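Local coordinates for KaiC-like domain-containing protein (Pyrococcus horikoshii, PDB 2EKD), which is of unknown function but belongs to the DUF257 family of the P-loop NTPase clan and may be related to KaiC-like nucleotide-binding proteins, at residues Met3-Phe8 with Val36-Leu41; Asp46-Thr51 with His122-Leu127; Asn116-Leu121 with Ala151-Asn156. One frame throughout, in Å; residues are numbered along the deposited sequence.

Contact 1: residues Met3-Phe8 with Val36-Leu41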
loop_
_atom_site.group_PDB
_atom_site.type_symbol
_atom_site.label_atom_id
_atom_site.label_comp_id
_atom_site.label_asym_id
_atom_site.label_seq_id
_atom_site.Cartn_x
_atom_site.Cartn_y
_atom_site.Cartn_z
HETATM N N MSE F 3 -29.385 -13.589 -28.275
HETATM C CA MSE F 3 -28.941 -13.561 -29.699
HETATM C C MSE F 3 -27.954 -14.692 -29.962
HETATM O O MSE F 3 -27.279 -15.158 -29.041
HETATM C CB MSE F 3 -28.266 -12.221 -30.011
HETATM C CG MSE F 3 -26.997 -11.967 -29.205
HETATM SE SE MSE F 3 -26.250 -10.342 -29.479
HETATM C CE MSE F 3 -27.001 -9.404 -28.154
ATOM N N ASN F 4 -27.875 -15.146 -31.210
ATOM C CA ASN F 4 -26.928 -16.200 -31.541
ATOM C C ASN F 4 -25.621 -15.522 -31.936
ATOM O O ASN F 4 -25.609 -14.333 -32.262
ATOM C CB ASN F 4 -27.453 -17.092 -32.676
ATOM C CG ASN F 4 -27.754 -16.322 -33.940
ATOM O OD1 ASN F 4 -26.889 -15.638 -34.488
ATOM N ND2 ASN F 4 -28.987 -16.441 -34.422
ATOM N N SER F 5 -24.527 -16.275 -31.891
ATOM C CA SER F 5 -23.203 -15.741 -32.205
ATOM C C SER F 5 -23.163 -14.777 -33.379
ATOM O O SER F 5 -22.539 -13.720 -33.292
ATOM C CB SER F 5 -22.213 -16.879 -32.462
ATOM O OG SER F 5 -22.584 -17.642 -33.597
ATOM N N GLU F 6 -23.820 -15.147 -34.475
ATOM C CA GLU F 6 -23.849 -14.315 -35.672
ATOM C C GLU F 6 -24.116 -12.843 -35.346
ATOM O O GLU F 6 -23.381 -11.966 -35.791
ATOM C CB GLU F 6 -24.908 -14.837 -36.647
ATOM C CG GLU F 6 -24.928 -14.118 -37.987
ATOM C CD GLU F 6 -25.937 -14.715 -38.956
ATOM O OE1 GLU F 6 -27.141 -14.743 -38.620
ATOM O OE2 GLU F 6 -25.526 -15.158 -40.052
ATOM N N LYS F 7 -25.159 -12.575 -34.566
ATOM C CA LYS F 7 -25.498 -11.202 -34.194
ATOM C C LYS F 7 -24.447 -10.604 -33.255
ATOM O O LYS F 7 -24.055 -9.444 -33.402
ATOM C CB LYS F 7 -26.873 -11.152 -33.518
ATOM C CG LYS F 7 -28.052 -11.529 -34.417
ATOM C CD LYS F 7 -27.984 -12.982 -34.863
ATOM C CE LYS F 7 -29.214 -13.397 -35.669
ATOM N NZ LYS F 7 -30.473 -13.363 -34.861
ATOM N N PHE F 8 -24.000 -11.401 -32.290
ATOM C CA PHE F 8 -22.992 -10.966 -31.331
ATOM C C PHE F 8 -21.720 -10.480 -32.035
ATOM O O PHE F 8 -21.215 -9.393 -31.741
ATOM C CB PHE F 8 -22.652 -12.123 -30.379
ATOM C CG PHE F 8 -21.551 -11.808 -29.404
ATOM C CD1 PHE F 8 -21.769 -10.933 -28.344
ATOM C CD2 PHE F 8 -20.293 -12.386 -29.548
ATOM C CE1 PHE F 8 -20.748 -10.634 -27.436
ATOM C CE2 PHE F 8 -19.263 -12.097 -28.648
ATOM C CZ PHE F 8 -19.491 -11.218 -27.590
ATOM N N VAL F 36 -17.554 -20.372 -29.571
ATOM C CA VAL F 36 -17.095 -21.500 -30.390
ATOM C C VAL F 36 -18.265 -22.303 -30.996
ATOM O O VAL F 36 -18.333 -22.540 -32.198
ATOM C CB VAL F 36 -16.230 -22.451 -29.545
ATOM C CG1 VAL F 36 -15.891 -23.696 -30.361
ATOM C CG2 VAL F 36 -14.934 -21.764 -29.155
ATOM N N ASN F 37 -19.165 -22.791 -30.094
ATOM C CA ASN F 37 -20.323 -23.558 -30.563
ATOM C C ASN F 37 -21.046 -22.791 -31.677
ATOM O O ASN F 37 -21.239 -23.275 -32.794
ATOM C CB ASN F 37 -21.265 -23.742 -29.365
ATOM C CG ASN F 37 -22.287 -24.837 -29.625
ATOM O OD1 ASN F 37 -23.377 -24.858 -29.038
ATOM N ND2 ASN F 37 -21.899 -25.805 -30.479
ATOM N N ASN F 38 -21.497 -21.566 -31.299
ATOM C CA ASN F 38 -22.117 -20.601 -32.190
ATOM C C ASN F 38 -21.080 -19.970 -33.113
ATOM O O ASN F 38 -20.322 -19.089 -32.728
ATOM C CB ASN F 38 -22.781 -19.520 -31.337
ATOM C CG ASN F 38 -23.877 -20.140 -30.508
ATOM O OD1 ASN F 38 -25.062 -20.028 -30.811
ATOM N ND2 ASN F 38 -23.457 -20.817 -29.427
ATOM N N SER F 39 -20.964 -20.331 -34.390
ATOM C CA SER F 39 -19.998 -19.645 -35.241
ATOM C C SER F 39 -20.051 -20.147 -36.693
ATOM O O SER F 39 -19.741 -21.292 -36.999
ATOM C CB SER F 39 -18.601 -19.874 -34.663
ATOM O OG SER F 39 -17.697 -18.915 -35.215
ATOM N N LYS F 40 -20.497 -19.249 -37.591
ATOM C CA LYS F 40 -20.441 -19.579 -39.013
ATOM C C LYS F 40 -19.010 -19.430 -39.555
ATOM O O LYS F 40 -18.628 -20.012 -40.570
ATOM C CB LYS F 40 -21.381 -18.632 -39.761
ATOM C CG LYS F 40 -22.763 -18.544 -39.107
ATOM C CD LYS F 40 -23.431 -19.912 -38.969
ATOM C CE LYS F 40 -24.801 -19.827 -38.287
ATOM N NZ LYS F 40 -24.661 -19.214 -36.964
ATOM N N LEU F 41 -18.226 -18.578 -38.855
ATOM C CA LEU F 41 -16.836 -18.345 -39.249
ATOM C C LEU F 41 -15.898 -19.359 -38.598
ATOM O O LEU F 41 -16.185 -19.929 -37.554
ATOM C CB LEU F 41 -16.439 -16.942 -38.776
ATOM C CG LEU F 41 -17.248 -15.829 -39.435
ATOM C CD1 LEU F 41 -16.912 -14.455 -38.851
ATOM C CD2 LEU F 41 -16.993 -15.729 -40.939
#
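The flat side-chain amide of N38 meets the start of helix 5-9 with its oxygen end: OD1 comes to 4.2 Å from CB of N4 and to 3.9 Å from the backbone N of S5. At the other end of the amide, ND2 turns back to its own helix and makes a weak hydrogen bond to the carbonyl of Y34. The first torsion (chi1 -63°) carries the amide beside the backbone N, toward the start of helix 5-9, and the second (-102°) turns OD1 to N4 and S5 and ND2 back to Y34.

S5 gives up the most surface to the other segment. Its OG lies 2.8 Å from the carbonyl O of N38, and the CA atoms of S5 and N38 are 5.0 Å apart. Both CB and OG of S5 are modelled too close to N38, so the exact fit there is doubtful. N4, the N-cap of helix 5-9, faces N38, the first residue past helix 29-37. The N-terminal helix is thereby laid beside the exit of a helix that flanks the sheet.

Past that exit, K40 folds its chain back at its first two torsions and brings NZ over the S5 side, 4.3 Å from S5 OG and 4.4 Å from E6 CB. The carboxylate of E6 stays farther off, OE2 lying 5.2 Å from K40 NZ, so the opposite charges probably attract without pairing. S39 turns the other way: its OG donates to the carbonyl O of L41 at 3.0 Å, which closes a short link across K40 within the loop.

Contact 2: residues Asp46-Thr51 with His122-Leu127; sequences DDILDT and HKLILL
K123 runs alongside L49 and ends at T51, its chain extended all the way beyond CG. At its root, CB sits 4.0 Å from CD1 of L49, the two side chains sliding past each other in opposite directions. Farther out, CD passes CB of L49 and, nearer, T51 OG1, 3.6 Å away. CE closes to 3.3 Å from that same hydroxyl oxygen, and NZ reaches T51 OG1 at 3.0 Å in a hydrogen bond, meeting the threonine tip to tip. NZ also gives a weak bond to the carbonyl O of L49 and a salt bridge to E54.

The rest of the contact is apolar. L124 crosses I48 at about a right angle, with CG 3.8 Å from I48 CG2, and L127 meets L49 end on through their CD1 atoms. The peptide segment here is a type I' turn from I48 to T51, joining strand 44-48 to helix 51-61, so helix 121-127 packs on the strand's C-terminal end.

T51 OG1 gives its own proton to the carbonyl O of I48 at 2.7 Å, nearly in line with the C=O bond (174°), and that carbonyl also takes the backbone N of T51. A valine here has no hydroxyl, and K123 NZ would probably be left to E54 and the weak bond to L49 O, with the I48 carbonyl held by the T51 backbone N alone among these residues.

Donor to I48 and acceptor from K123, the buried hydroxyl has its direction fixed, and the amino group, with a carboxylate among its acceptors, is likely to stay protonated.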
loop_
_atom_site.group_PDB
_atom_site.type_symbol
_atom_site.label_atom_id
_atom_site.label_comp_id
_atom_site.label_asym_id
_atom_site.label_seq_id
_atom_site.Cartn_x
_atom_site.Cartn_y
_atom_site.Cartn_z
ATOM N N ASP F 46 -5.935 -19.363 -29.553
ATOM C CA ASP F 46 -4.533 -19.224 -29.185
ATOM C C ASP F 46 -4.527 -19.634 -27.712
ATOM O O ASP F 46 -5.018 -18.907 -26.844
ATOM C CB ASP F 46 -4.049 -17.784 -29.358
ATOM C CG ASP F 46 -3.927 -17.387 -30.816
ATOM O OD1 ASP F 46 -3.531 -18.248 -31.629
ATOM O OD2 ASP F 46 -4.211 -16.220 -31.154
ATOM N N ASP F 47 -3.996 -20.821 -27.452
ATOM C CA ASP F 47 -3.964 -21.384 -26.112
ATOM C C ASP F 47 -2.647 -21.137 -25.380
ATOM O O ASP F 47 -1.632 -21.790 -25.643
ATOM C CB ASP F 47 -4.270 -22.879 -26.214
ATOM C CG ASP F 47 -4.233 -23.582 -24.882
ATOM O OD1 ASP F 47 -4.275 -22.903 -23.834
ATOM O OD2 ASP F 47 -4.176 -24.828 -24.894
ATOM N N ILE F 48 -2.671 -20.177 -24.461
ATOM C CA ILE F 48 -1.483 -19.841 -23.690
ATOM C C ILE F 48 -1.446 -20.620 -22.381
ATOM O O ILE F 48 -2.394 -20.586 -21.592
ATOM C CB ILE F 48 -1.423 -18.331 -23.361
ATOM C CG1 ILE F 48 -1.470 -17.507 -24.651
ATOM C CG2 ILE F 48 -0.150 -18.023 -22.596
ATOM C CD1 ILE F 48 -1.703 -16.011 -24.426
ATOM N N LEU F 49 -0.340 -21.328 -22.173
ATOM C CA LEU F 49 -0.116 -22.111 -20.964
ATOM C C LEU F 49 -1.272 -23.002 -20.522
ATOM O O LEU F 49 -1.696 -22.961 -19.369
ATOM C CB LEU F 49 0.296 -21.169 -19.829
ATOM C CG LEU F 49 1.684 -20.555 -20.058
ATOM C CD1 LEU F 49 1.932 -19.388 -19.108
ATOM C CD2 LEU F 49 2.742 -21.652 -19.879
ATOM N N ASP F 50 -1.769 -23.814 -21.449
ATOM C CA ASP F 50 -2.860 -24.755 -21.179
ATOM C C ASP F 50 -4.150 -24.182 -20.591
ATOM O O ASP F 50 -4.889 -24.896 -19.906
ATOM C CB ASP F 50 -2.372 -25.887 -20.264
ATOM C CG ASP F 50 -1.247 -26.700 -20.884
ATOM O OD1 ASP F 50 -1.260 -26.907 -22.119
ATOM O OD2 ASP F 50 -0.355 -27.144 -20.128
ATOM N N THR F 51 -4.437 -22.912 -20.865
ATOM C CA THR F 51 -5.658 -22.311 -20.350
ATOM C C THR F 51 -6.891 -22.903 -21.044
ATOM O O THR F 51 -7.958 -23.010 -20.441
ATOM C CB THR F 51 -5.633 -20.776 -20.531
ATOM O OG1 THR F 51 -4.469 -20.249 -19.878
ATOM C CG2 THR F 51 -6.883 -20.134 -19.927
ATOM N N HIS F 122 -3.260 -13.210 -18.997
ATOM C CA HIS F 122 -2.934 -12.753 -17.644
ATOM C C HIS F 122 -1.819 -13.581 -16.994
ATOM O O HIS F 122 -1.100 -13.084 -16.125
ATOM C CB HIS F 122 -4.173 -12.777 -16.748
ATOM C CG HIS F 122 -4.891 -14.089 -16.740
ATOM N ND1 HIS F 122 -5.855 -14.416 -17.670
ATOM C CD2 HIS F 122 -4.765 -15.171 -15.933
ATOM C CE1 HIS F 122 -6.291 -15.640 -17.436
ATOM N NE2 HIS F 122 -5.646 -16.120 -16.389
ATOM N N LYS F 123 -1.666 -14.835 -17.417
ATOM C CA LYS F 123 -0.616 -15.689 -16.861
ATOM C C LYS F 123 0.769 -15.182 -17.264
ATOM O O LYS F 123 1.682 -15.136 -16.436
ATOM C CB LYS F 123 -0.795 -17.143 -17.324
ATOM C CG LYS F 123 -2.011 -17.830 -16.723
ATOM C CD LYS F 123 -2.215 -19.221 -17.309
ATOM C CE LYS F 123 -3.482 -19.873 -16.750
ATOM N NZ LYS F 123 -3.659 -21.283 -17.217
ATOM N N LEU F 124 0.921 -14.800 -18.529
ATOM C CA LEU F 124 2.201 -14.287 -19.019
ATOM C C LEU F 124 2.585 -13.030 -18.260
ATOM O O LEU F 124 3.763 -12.777 -17.993
ATOM C CB LEU F 124 2.117 -13.938 -20.502
ATOM C CG LEU F 124 1.921 -15.078 -21.495
ATOM C CD1 LEU F 124 1.880 -14.502 -22.925
ATOM C CD2 LEU F 124 3.066 -16.077 -21.338
ATOM N N ILE F 125 1.574 -12.240 -17.932
ATOM C CA ILE F 125 1.772 -10.996 -17.223
ATOM C C ILE F 125 2.093 -11.234 -15.753
ATOM O O ILE F 125 2.979 -10.587 -15.198
ATOM C CB ILE F 125 0.520 -10.111 -17.352
ATOM C CG1 ILE F 125 0.385 -9.650 -18.805
ATOM C CG2 ILE F 125 0.600 -8.934 -16.384
ATOM C CD1 ILE F 125 -0.902 -8.923 -19.110
ATOM N N LEU F 126 1.371 -12.160 -15.127
ATOM C CA LEU F 126 1.600 -12.467 -13.721
ATOM C C LEU F 126 3.023 -12.983 -13.508
ATOM O O LEU F 126 3.635 -12.719 -12.472
ATOM C CB LEU F 126 0.598 -13.521 -13.231
ATOM C CG LEU F 126 0.746 -14.016 -11.788
ATOM C CD1 LEU F 126 0.618 -12.828 -10.832
ATOM C CD2 LEU F 126 -0.324 -15.060 -11.474
ATOM N N LEU F 127 3.546 -13.704 -14.494
ATOM C CA LEU F 127 4.887 -14.279 -14.413
ATOM C C LEU F 127 6.045 -13.323 -14.685
ATOM O O LEU F 127 7.167 -13.573 -14.248
ATOM C CB LEU F 127 5.002 -15.459 -15.380
ATOM C CG LEU F 127 4.243 -16.735 -15.008
ATOM C CD1 LEU F 127 3.995 -17.570 -16.260
ATOM C CD2 LEU F 127 5.042 -17.515 -13.971
#

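Contact 3: residues Asn116-Leu121 with Ala151-Asn156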
loop_
_atom_site.group_PDB
_atom_site.type_symbol
_atom_site.label_atom_id
_atom_site.label_comp_id
_atom_site.label_asym_id
_atom_site.label_seq_id
_atom_site.Cartn_x
_atom_site.Cartn_y
_atom_site.Cartn_z
ATOM N N ASN F 116 -10.988 -15.331 -33.363
ATOM C CA ASN F 116 -9.762 -15.727 -32.677
ATOM C C ASN F 116 -9.737 -15.525 -31.159
ATOM O O ASN F 116 -9.297 -14.486 -30.671
ATOM C CB ASN F 116 -8.598 -14.956 -33.324
ATOM C CG ASN F 116 -7.241 -15.351 -32.781
ATOM O OD1 ASN F 116 -6.273 -14.605 -32.932
ATOM N ND2 ASN F 116 -7.152 -16.529 -32.162
ATOM N N PRO F 117 -10.223 -16.512 -30.393
ATOM C CA PRO F 117 -10.206 -16.364 -28.935
ATOM C C PRO F 117 -8.794 -16.634 -28.426
ATOM O O PRO F 117 -8.206 -17.663 -28.748
ATOM C CB PRO F 117 -11.185 -17.442 -28.460
ATOM C CG PRO F 117 -12.100 -17.635 -29.658
ATOM C CD PRO F 117 -11.115 -17.614 -30.791
ATOM N N VAL F 118 -8.252 -15.702 -27.652
ATOM C CA VAL F 118 -6.916 -15.846 -27.075
ATOM C C VAL F 118 -7.116 -16.028 -25.575
ATOM O O VAL F 118 -7.667 -15.151 -24.907
ATOM C CB VAL F 118 -6.057 -14.593 -27.324
ATOM C CG1 VAL F 118 -4.672 -14.781 -26.721
ATOM C CG2 VAL F 118 -5.949 -14.328 -28.823
ATOM N N LEU F 119 -6.666 -17.162 -25.047
ATOM C CA LEU F 119 -6.842 -17.464 -23.634
ATOM C C LEU F 119 -5.542 -17.537 -22.831
ATOM O O LEU F 119 -4.509 -17.998 -23.326
ATOM C CB LEU F 119 -7.593 -18.793 -23.492
ATOM C CG LEU F 119 -8.823 -19.036 -24.382
ATOM C CD1 LEU F 119 -9.349 -20.452 -24.148
ATOM C CD2 LEU F 119 -9.908 -18.010 -24.084
ATOM N N GLY F 120 -5.611 -17.067 -21.587
ATOM C CA GLY F 120 -4.472 -17.115 -20.691
ATOM C C GLY F 120 -3.449 -15.996 -20.677
ATOM O O GLY F 120 -2.387 -16.167 -20.072
ATOM N N LEU F 121 -3.740 -14.858 -21.306
ATOM C CA LEU F 121 -2.770 -13.755 -21.332
ATOM C C LEU F 121 -2.326 -13.264 -19.945
ATOM O O LEU F 121 -1.150 -12.919 -19.749
ATOM C CB LEU F 121 -3.321 -12.562 -22.112
ATOM C CG LEU F 121 -2.252 -11.514 -22.455
ATOM C CD1 LEU F 121 -1.375 -12.073 -23.562
ATOM C CD2 LEU F 121 -2.884 -10.201 -22.898
ATOM N N ALA F 151 -9.960 -10.805 -32.790
ATOM C CA ALA F 151 -9.414 -11.471 -31.612
ATOM C C ALA F 151 -10.160 -11.107 -30.326
ATOM O O ALA F 151 -10.529 -9.950 -30.106
ATOM C CB ALA F 151 -7.934 -11.132 -31.467
ATOM N N PHE F 152 -10.386 -12.112 -29.487
ATOM C CA PHE F 152 -11.057 -11.918 -28.210
ATOM C C PHE F 152 -10.095 -12.392 -27.123
ATOM O O PHE F 152 -9.933 -13.593 -26.926
ATOM C CB PHE F 152 -12.345 -12.751 -28.139
ATOM C CG PHE F 152 -13.457 -12.245 -29.023
ATOM C CD1 PHE F 152 -14.296 -11.219 -28.596
ATOM C CD2 PHE F 152 -13.663 -12.793 -30.282
ATOM C CE1 PHE F 152 -15.325 -10.747 -29.411
ATOM C CE2 PHE F 152 -14.688 -12.325 -31.107
ATOM C CZ PHE F 152 -15.520 -11.300 -30.670
ATOM N N TYR F 153 -9.443 -11.458 -26.440
ATOM C CA TYR F 153 -8.515 -11.822 -25.371
ATOM C C TYR F 153 -9.245 -11.946 -24.041
ATOM O O TYR F 153 -9.647 -10.940 -23.453
ATOM C CB TYR F 153 -7.407 -10.780 -25.222
ATOM C CG TYR F 153 -6.344 -10.797 -26.297
ATOM C CD1 TYR F 153 -6.598 -10.300 -27.579
ATOM C CD2 TYR F 153 -5.066 -11.277 -26.018
ATOM C CE1 TYR F 153 -5.599 -10.276 -28.549
ATOM C CE2 TYR F 153 -4.062 -11.260 -26.977
ATOM C CZ TYR F 153 -4.329 -10.759 -28.237
ATOM O OH TYR F 153 -3.321 -10.749 -29.171
ATOM N N PHE F 154 -9.430 -13.184 -23.582
ATOM C CA PHE F 154 -10.089 -13.446 -22.304
ATOM C C PHE F 154 -9.044 -13.268 -21.212
ATOM O O PHE F 154 -8.102 -14.056 -21.123
ATOM C CB PHE F 154 -10.613 -14.880 -22.242
ATOM C CG PHE F 154 -11.903 -15.101 -22.977
ATOM C CD1 PHE F 154 -11.965 -14.990 -24.363
ATOM C CD2 PHE F 154 -13.052 -15.462 -22.282
ATOM C CE1 PHE F 154 -13.154 -15.238 -25.049
ATOM C CE2 PHE F 154 -14.247 -15.716 -22.956
ATOM C CZ PHE F 154 -14.295 -15.603 -24.346
ATOM N N VAL F 155 -9.197 -12.243 -20.385
ATOM C CA VAL F 155 -8.235 -12.013 -19.316
ATOM C C VAL F 155 -8.906 -11.883 -17.956
ATOM O O VAL F 155 -9.970 -11.277 -17.830
ATOM C CB VAL F 155 -7.402 -10.730 -19.556
ATOM C CG1 VAL F 155 -6.743 -10.774 -20.941
ATOM C CG2 VAL F 155 -8.291 -9.499 -19.416
ATOM N N ASN F 156 -8.285 -12.484 -16.946
ATOM C CA ASN F 156 -8.783 -12.387 -15.587
ATOM C C ASN F 156 -8.263 -11.023 -15.132
ATOM O O ASN F 156 -7.093 -10.873 -14.796
ATOM C CB ASN F 156 -8.204 -13.499 -14.717
ATOM C CG ASN F 156 -8.779 -13.494 -13.324
ATOM O OD1 ASN F 156 -8.874 -12.446 -12.696
ATOM N ND2 ASN F 156 -9.156 -14.669 -12.825
HETATM O O HOH W 1 -6.081 -13.848 -23.032
HETATM O O HOH W 2 -8.151 -16.631 -20.382
#
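Backbone hydrogen bonds stitch N116-V118 to F152-F154 as parallel strands. F152 N donates to N116 O, V118 N to F152 O at 2.8 Å with a nearly straight N-H (169°), and F154 N to V118 O. CA-H...O contacts fill in between, such as A151 CA to N116 O at 3.2 Å. On the other flank, the side chain of N116 donates from ND2 to V44 O of strand 44-48, with a weak second bond to D46 OD2.

Past V118 the strands spread and water takes over. One molecule donates to V118 O and to F154 O, each at 2.8 Å, and accepts from L121 N. A second accepts from G120 N and donates to F154 O, so that carbonyl serves two waters. At the backbone angles of G120 a side chain would jam against the preceding carbonyl O.

Among the apolar contacts, V118 lies side by side with Y153 and sets CB over one face of the ring, 3.9 Å from its centroid and 18° off the normal: a CH-pi contact. With CG1 of V118 anti to the backbone N (chi1 -180°), that methyl is laid along the same ring, 3.6 Å from Y153 CE2. Through the sheet, L119 runs alongside F154 and presses CD2 to 3.7 Å from CD1, on the side covered by L32 of helix 29-37 and F55 of helix 51-61. L121, already beyond the strand, puts CB 4.0 Å from V155 CG1.

Adjacent parallel strands 114-119 and 149-156, with helices 121-127 and 130-141 between them in sequence, form a beta-alpha-beta crossover, consistent with the P-loop NTPase clan.

In the fold
The centre of contact 3 lies about 2 Å from the centre of the chain, in the middle of the mixed sheet. Contact 2, about 9 Å away between centres, shares its framework: strands 44-48 and 114-119 are sheet neighbours, joined by the backbone of D46 to P117 and L119, and strand 114-119 leads straight into helix 121-127. Along the chain the segments of contacts 2 and 3 alternate, so neither closes before the other opens. Contact 1 closes before either opens and sits at the surface, about 25 Å from contact 2 and 17 Å from contact 3 between centres; the F8 ring still packs on F152. Helix 29-37 leads through the loop after it to strand 44-48.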